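PDB 6DQ3: polysaccharide deacetylase from Streptococcus pyogenes, which removes N-acetyl groups from the linkage unit that joins rhamnopolysaccharides to the streptococcal cell wall, as a zinc-dependent member of carbohydrate esterase family 4. Local coordinates for residues 166-178 with 185-197. Residues are numbered along the deposited sequence; the frame is centred on the assembly and turned at random. Where two conformers were deposited one is given.
Sequences NTIAIAYPSGRYN and AARLNYKLGVTTN. With ACT (acetate ion), chain C.
I170 N donates to L192 O, and I170 O accepts from V194 N at 2.9 Å, so strands 169-171 and 192-195 pair in parallel. At the start of the pairing, I168 O takes two backbone donors, K191 N at 2.7 Å, lying in the carbonyl plane, and L192 N at 3.1 Å. Y172 N to V194 O is weak at 3.4 Å, and a water bridges that oxygen to Y172 O where the chains diverge.

Among apolar contacts, I170 lays CB over one face of the Y190 ring in a CH-pi contact, 4.1 Å from the centroid. Its side chain crosses the tyrosine at about a right angle, while Y190 OH bonds to M152 O of helix 145-162. On the other face of the sheet, A171 CB presses on V194 CG2 at a tight 3.4 Å.

Beyond the strands, Y177 holds CG between its backbone N and carbonyl carbon (chi1 57°), which turns CE1 onto T195 CG2, and its hydroxyl accepts from N197 ND2, close to that amide's plane.

S174 N gives a nearly straight bond to acetate OXT (2.6 Å, 177°), and A171 O holds the zinc ligand H133. This right-handed beta-alpha-beta crossover through helix 179-187 brings the loop after strand 169-171 to the edge of the zinc site of the CE4 deacetylase fold.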
loop_
_atom_site.group_PDB
_atom_site.type_symbol
_atom_site.label_atom_id
_atom_site.label_comp_id
_atom_site.label_asym_id
_atom_site.label_seq_id
_atom_site.Cartn_x
_atom_site.Cartn_y
_atom_site.Cartn_z
ATOM N N ASN A 166 -9.772 -12.956 -0.376
ATOM C CA ASN A 166 -8.518 -13.692 -0.242
ATOM C C ASN A 166 -7.397 -12.659 -0.292
ATOM O O ASN A 166 -7.017 -12.196 -1.373
ATOM C CB ASN A 166 -8.361 -14.738 -1.341
ATOM C CG ASN A 166 -7.028 -15.457 -1.267
ATOM O OD1 ASN A 166 -6.384 -15.491 -0.218
ATOM N ND2 ASN A 166 -6.606 -16.037 -2.387
ATOM N N THR A 167 -6.888 -12.279 0.878
ATOM C CA THR A 167 -5.804 -11.310 0.957
ATOM C C THR A 167 -4.518 -11.925 0.426
ATOM O O THR A 167 -4.137 -13.028 0.831
ATOM C CB THR A 167 -5.613 -10.858 2.404
ATOM O OG1 THR A 167 -6.862 -10.382 2.929
ATOM C CG2 THR A 167 -4.577 -9.749 2.491
ATOM N N ILE A 168 -3.842 -11.220 -0.478
ATOM C CA ILE A 168 -2.657 -11.768 -1.130
ATOM C C ILE A 168 -1.400 -10.952 -0.889
ATOM O O ILE A 168 -0.307 -11.428 -1.229
ATOM C CB ILE A 168 -2.877 -11.935 -2.650
ATOM C CG1 ILE A 168 -3.141 -10.582 -3.316
ATOM C CG2 ILE A 168 -4.045 -12.865 -2.920
ATOM C CD1 ILE A 168 -2.979 -10.615 -4.825
ATOM N N ALA A 169 -1.500 -9.743 -0.334
ATOM C CA ALA A 169 -0.347 -8.865 -0.208
ATOM C C ALA A 169 -0.151 -8.443 1.237
ATOM O O ALA A 169 -1.115 -8.280 1.991
ATOM C CB ALA A 169 -0.503 -7.614 -1.094
ATOM N N ILE A 170 1.114 -8.256 1.612
ATOM C CA ILE A 170 1.474 -7.775 2.940
ATOM C C ILE A 170 2.497 -6.656 2.790
ATOM O O ILE A 170 3.329 -6.662 1.875
ATOM C CB ILE A 170 2.026 -8.914 3.837
ATOM C CG1 ILE A 170 2.381 -8.391 5.232
ATOM C CG2 ILE A 170 3.237 -9.568 3.172
ATOM C CD1 ILE A 170 2.764 -9.477 6.217
ATOM N N ALA A 171 2.400 -5.669 3.679
ATOM C CA ALA A 171 3.439 -4.660 3.869
ATOM C C ALA A 171 4.051 -4.890 5.246
ATOM O O ALA A 171 3.330 -4.900 6.246
ATOM C CB ALA A 171 2.871 -3.241 3.762
ATOM N N TYR A 172 5.365 -5.087 5.303
ATOM C CA TYR A 172 6.020 -5.355 6.586
ATOM C C TYR A 172 6.118 -4.068 7.397
ATOM O O TYR A 172 6.520 -3.031 6.855
ATOM C CB TYR A 172 7.409 -5.955 6.366
ATOM C CG TYR A 172 7.357 -7.120 5.413
ATOM C CD1 TYR A 172 6.654 -8.270 5.741
ATOM C CD2 TYR A 172 7.969 -7.057 4.171
ATOM C CE1 TYR A 172 6.568 -9.316 4.870
ATOM C CE2 TYR A 172 7.898 -8.109 3.294
ATOM C CZ TYR A 172 7.192 -9.236 3.646
ATOM O OH TYR A 172 7.108 -10.293 2.778
ATOM N N PRO A 173 5.747 -4.085 8.681
ATOM C CA PRO A 173 5.835 -2.857 9.482
ATOM C C PRO A 173 7.244 -2.287 9.482
ATOM O O PRO A 173 8.223 -2.988 9.762
ATOM C CB PRO A 173 5.392 -3.308 10.879
ATOM C CG PRO A 173 4.436 -4.434 10.593
ATOM C CD PRO A 173 5.035 -5.158 9.401
ATOM N N SER A 174 7.335 -1.003 9.148
ATOM C CA SER A 174 8.591 -0.260 9.083
ATOM C C SER A 174 9.563 -0.845 8.065
ATOM O O SER A 174 10.754 -0.511 8.072
ATOM C CB SER A 174 9.238 -0.185 10.470
ATOM O OG SER A 174 8.381 0.500 11.370
ATOM N N GLY A 175 9.065 -1.687 7.163
ATOM C CA GLY A 175 9.902 -2.276 6.146
ATOM C C GLY A 175 10.886 -3.304 6.653
ATOM O O GLY A 175 11.826 -3.648 5.937
ATOM N N ARG A 176 10.691 -3.808 7.864
ATOM C CA ARG A 176 11.652 -4.705 8.497
ATOM C C ARG A 176 11.241 -6.156 8.294
ATOM O O ARG A 176 10.091 -6.531 8.540
ATOM C CB ARG A 176 11.767 -4.395 9.987
ATOM C CG ARG A 176 12.238 -2.984 10.279
ATOM C CD ARG A 176 12.396 -2.753 11.769
ATOM N NE ARG A 176 12.556 -1.335 12.072
ATOM C CZ ARG A 176 12.656 -0.838 13.300
ATOM N NH1 ARG A 176 12.612 -1.649 14.349
ATOM N NH2 ARG A 176 12.798 0.469 13.479
ATOM N N TYR A 177 12.193 -6.972 7.858
ATOM C CA TYR A 177 11.926 -8.378 7.604
ATOM C C TYR A 177 13.249 -9.124 7.612
ATOM O O TYR A 177 14.308 -8.538 7.387
ATOM C CB TYR A 177 11.218 -8.581 6.262
ATOM C CG TYR A 177 11.990 -8.021 5.087
ATOM C CD1 TYR A 177 11.908 -6.676 4.763
ATOM C CD2 TYR A 177 12.796 -8.838 4.302
ATOM C CE1 TYR A 177 12.606 -6.156 3.693
ATOM C CE2 TYR A 177 13.500 -8.325 3.227
ATOM C CZ TYR A 177 13.398 -6.980 2.926
ATOM O OH TYR A 177 14.090 -6.447 1.862
ATOM N N ASN A 178 13.177 -10.425 7.872
ATOM C CA ASN A 178 14.346 -11.280 7.701
ATOM C C ASN A 178 13.962 -12.482 6.846
ATOM O O ASN A 178 12.835 -12.581 6.348
ATOM C CB ASN A 178 14.947 -11.703 9.049
ATOM C CG ASN A 178 13.972 -12.450 9.943
ATOM O OD1 ASN A 178 12.857 -12.808 9.540
ATOM N ND2 ASN A 178 14.408 -12.707 11.177
ATOM N N ALA A 185 5.722 -15.823 5.144
ATOM C CA ALA A 185 4.741 -15.187 4.271
ATOM C C ALA A 185 4.394 -16.091 3.096
ATOM O O ALA A 185 3.225 -16.210 2.716
ATOM C CB ALA A 185 5.267 -13.839 3.781
ATOM N N ALA A 186 5.399 -16.758 2.524
ATOM C CA ALA A 186 5.145 -17.668 1.412
ATOM C C ALA A 186 4.275 -18.841 1.846
ATOM O O ALA A 186 3.332 -19.221 1.139
ATOM C CB ALA A 186 6.472 -18.169 0.838
ATOM N N ARG A 187 4.569 -19.424 3.014
ATOM C CA ARG A 187 3.813 -20.581 3.481
ATOM C C ARG A 187 2.378 -20.214 3.831
ATOM O O ARG A 187 1.490 -21.075 3.789
ATOM C CB ARG A 187 4.496 -21.206 4.698
ATOM C CG ARG A 187 5.729 -22.028 4.377
ATOM C CD ARG A 187 6.119 -22.938 5.540
ATOM N NE ARG A 187 6.444 -22.190 6.750
ATOM C CZ ARG A 187 7.671 -21.803 7.086
ATOM N NH1 ARG A 187 8.701 -22.092 6.301
ATOM N NH2 ARG A 187 7.867 -21.126 8.209
ATOM N N LEU A 188 2.136 -18.959 4.193
ATOM C CA LEU A 188 0.797 -18.468 4.479
ATOM C C LEU A 188 0.049 -18.040 3.222
ATOM O O LEU A 188 -1.026 -17.449 3.334
ATOM C CB LEU A 188 0.871 -17.298 5.459
ATOM C CG LEU A 188 1.426 -17.608 6.847
ATOM C CD1 LEU A 188 1.539 -16.347 7.676
ATOM C CD2 LEU A 188 0.536 -18.635 7.536
ATOM N N ASN A 189 0.607 -18.309 2.043
ATOM C CA ASN A 189 -0.043 -18.082 0.757
ATOM C C ASN A 189 -0.169 -16.605 0.402
ATOM O O ASN A 189 -1.049 -16.230 -0.381
ATOM C CB ASN A 189 -1.416 -18.765 0.717
ATOM C CG ASN A 189 -1.311 -20.296 0.723
ATOM O OD1 ASN A 189 -1.980 -20.977 1.504
ATOM N ND2 ASN A 189 -0.464 -20.834 -0.149
ATOM N N TYR A 190 0.690 -15.752 0.957
ATOM C CA TYR A 190 0.861 -14.418 0.404
ATOM C C TYR A 190 1.539 -14.503 -0.957
ATOM O O TYR A 190 2.451 -15.304 -1.161
ATOM C CB TYR A 190 1.698 -13.554 1.336
ATOM C CG TYR A 190 0.950 -13.060 2.540
ATOM C CD1 TYR A 190 0.071 -11.992 2.439
ATOM C CD2 TYR A 190 1.124 -13.654 3.777
ATOM C CE1 TYR A 190 -0.614 -11.531 3.541
ATOM C CE2 TYR A 190 0.448 -13.208 4.877
ATOM C CZ TYR A 190 -0.423 -12.141 4.757
ATOM O OH TYR A 190 -1.106 -11.685 5.856
ATOM N N LYS A 191 1.098 -13.663 -1.887
ATOM C CA LYS A 191 1.660 -13.632 -3.231
ATOM C C LYS A 191 2.585 -12.448 -3.456
ATOM O O LYS A 191 3.505 -12.537 -4.281
ATOM C CB LYS A 191 0.534 -13.586 -4.270
ATOM C CG LYS A 191 -0.432 -14.765 -4.200
ATOM C CD LYS A 191 0.294 -16.081 -4.444
ATOM C CE LYS A 191 -0.637 -17.285 -4.332
ATOM N NZ LYS A 191 0.094 -18.565 -4.574
ATOM N N LEU A 192 2.353 -11.351 -2.733
ATOM C CA LEU A 192 3.117 -10.123 -2.866
ATOM C C LEU A 192 3.498 -9.599 -1.492
ATOM O O LEU A 192 2.745 -9.738 -0.524
ATOM C CB LEU A 192 2.318 -9.032 -3.593
ATOM C CG LEU A 192 1.913 -9.297 -5.039
ATOM C CD1 LEU A 192 0.967 -8.192 -5.514
ATOM C CD2 LEU A 192 3.125 -9.399 -5.941
ATOM N N GLY A 193 4.671 -8.978 -1.420
ATOM C CA GLY A 193 5.123 -8.315 -0.216
ATOM C C GLY A 193 5.855 -7.041 -0.577
ATOM O O GLY A 193 6.629 -7.026 -1.538
ATOM N N VAL A 194 5.608 -5.960 0.159
ATOM C CA VAL A 194 6.214 -4.668 -0.137
ATOM C C VAL A 194 7.042 -4.209 1.052
ATOM O O VAL A 194 6.658 -4.399 2.211
ATOM C CB VAL A 194 5.166 -3.597 -0.518
ATOM C CG1 VAL A 194 4.510 -3.972 -1.841
ATOM C CG2 VAL A 194 4.132 -3.412 0.571
ATOM N N THR A 195 8.176 -3.588 0.749
ATOM C CA THR A 195 9.153 -3.123 1.712
ATOM C C THR A 195 9.152 -1.595 1.715
ATOM O O THR A 195 8.298 -0.953 1.091
ATOM C CB THR A 195 10.531 -3.668 1.346
ATOM O OG1 THR A 195 11.008 -2.959 0.196
ATOM C CG2 THR A 195 10.460 -5.163 1.029
ATOM N N THR A 196 10.138 -1.008 2.394
ATOM C CA THR A 196 10.413 0.418 2.264
ATOM C C THR A 196 11.724 0.691 1.525
ATOM O O THR A 196 12.235 1.815 1.575
ATOM C CB THR A 196 10.419 1.111 3.635
ATOM O OG1 THR A 196 11.417 0.539 4.490
ATOM C CG2 THR A 196 9.044 0.994 4.304
ATOM N N ASN A 197 12.286 -0.319 0.849
ATOM C CA ASN A 197 13.466 -0.118 0.014
ATOM C C ASN A 197 13.098 0.761 -1.180
ATOM O O ASN A 197 12.189 0.424 -1.945
ATOM C CB ASN A 197 14.020 -1.457 -0.478
ATOM C CG ASN A 197 14.416 -2.393 0.658
ATOM O OD1 ASN A 197 14.774 -1.957 1.750
ATOM N ND2 ASN A 197 14.359 -3.693 0.391
HETATM C C ACT C . 5.006 1.017 7.520
HETATM O O ACT C . 4.080 1.837 7.361
HETATM O OXT ACT C . 5.195 0.307 8.526
HETATM C CH3 ACT C . 5.928 0.876 6.417
HETATM O O HOH W 1 -3.437 -15.648 -1.097
HETATM O O HOH W 2 6.984 -2.262 4.155
HETATM O O HOH W 3 12.449 -2.438 3.656
#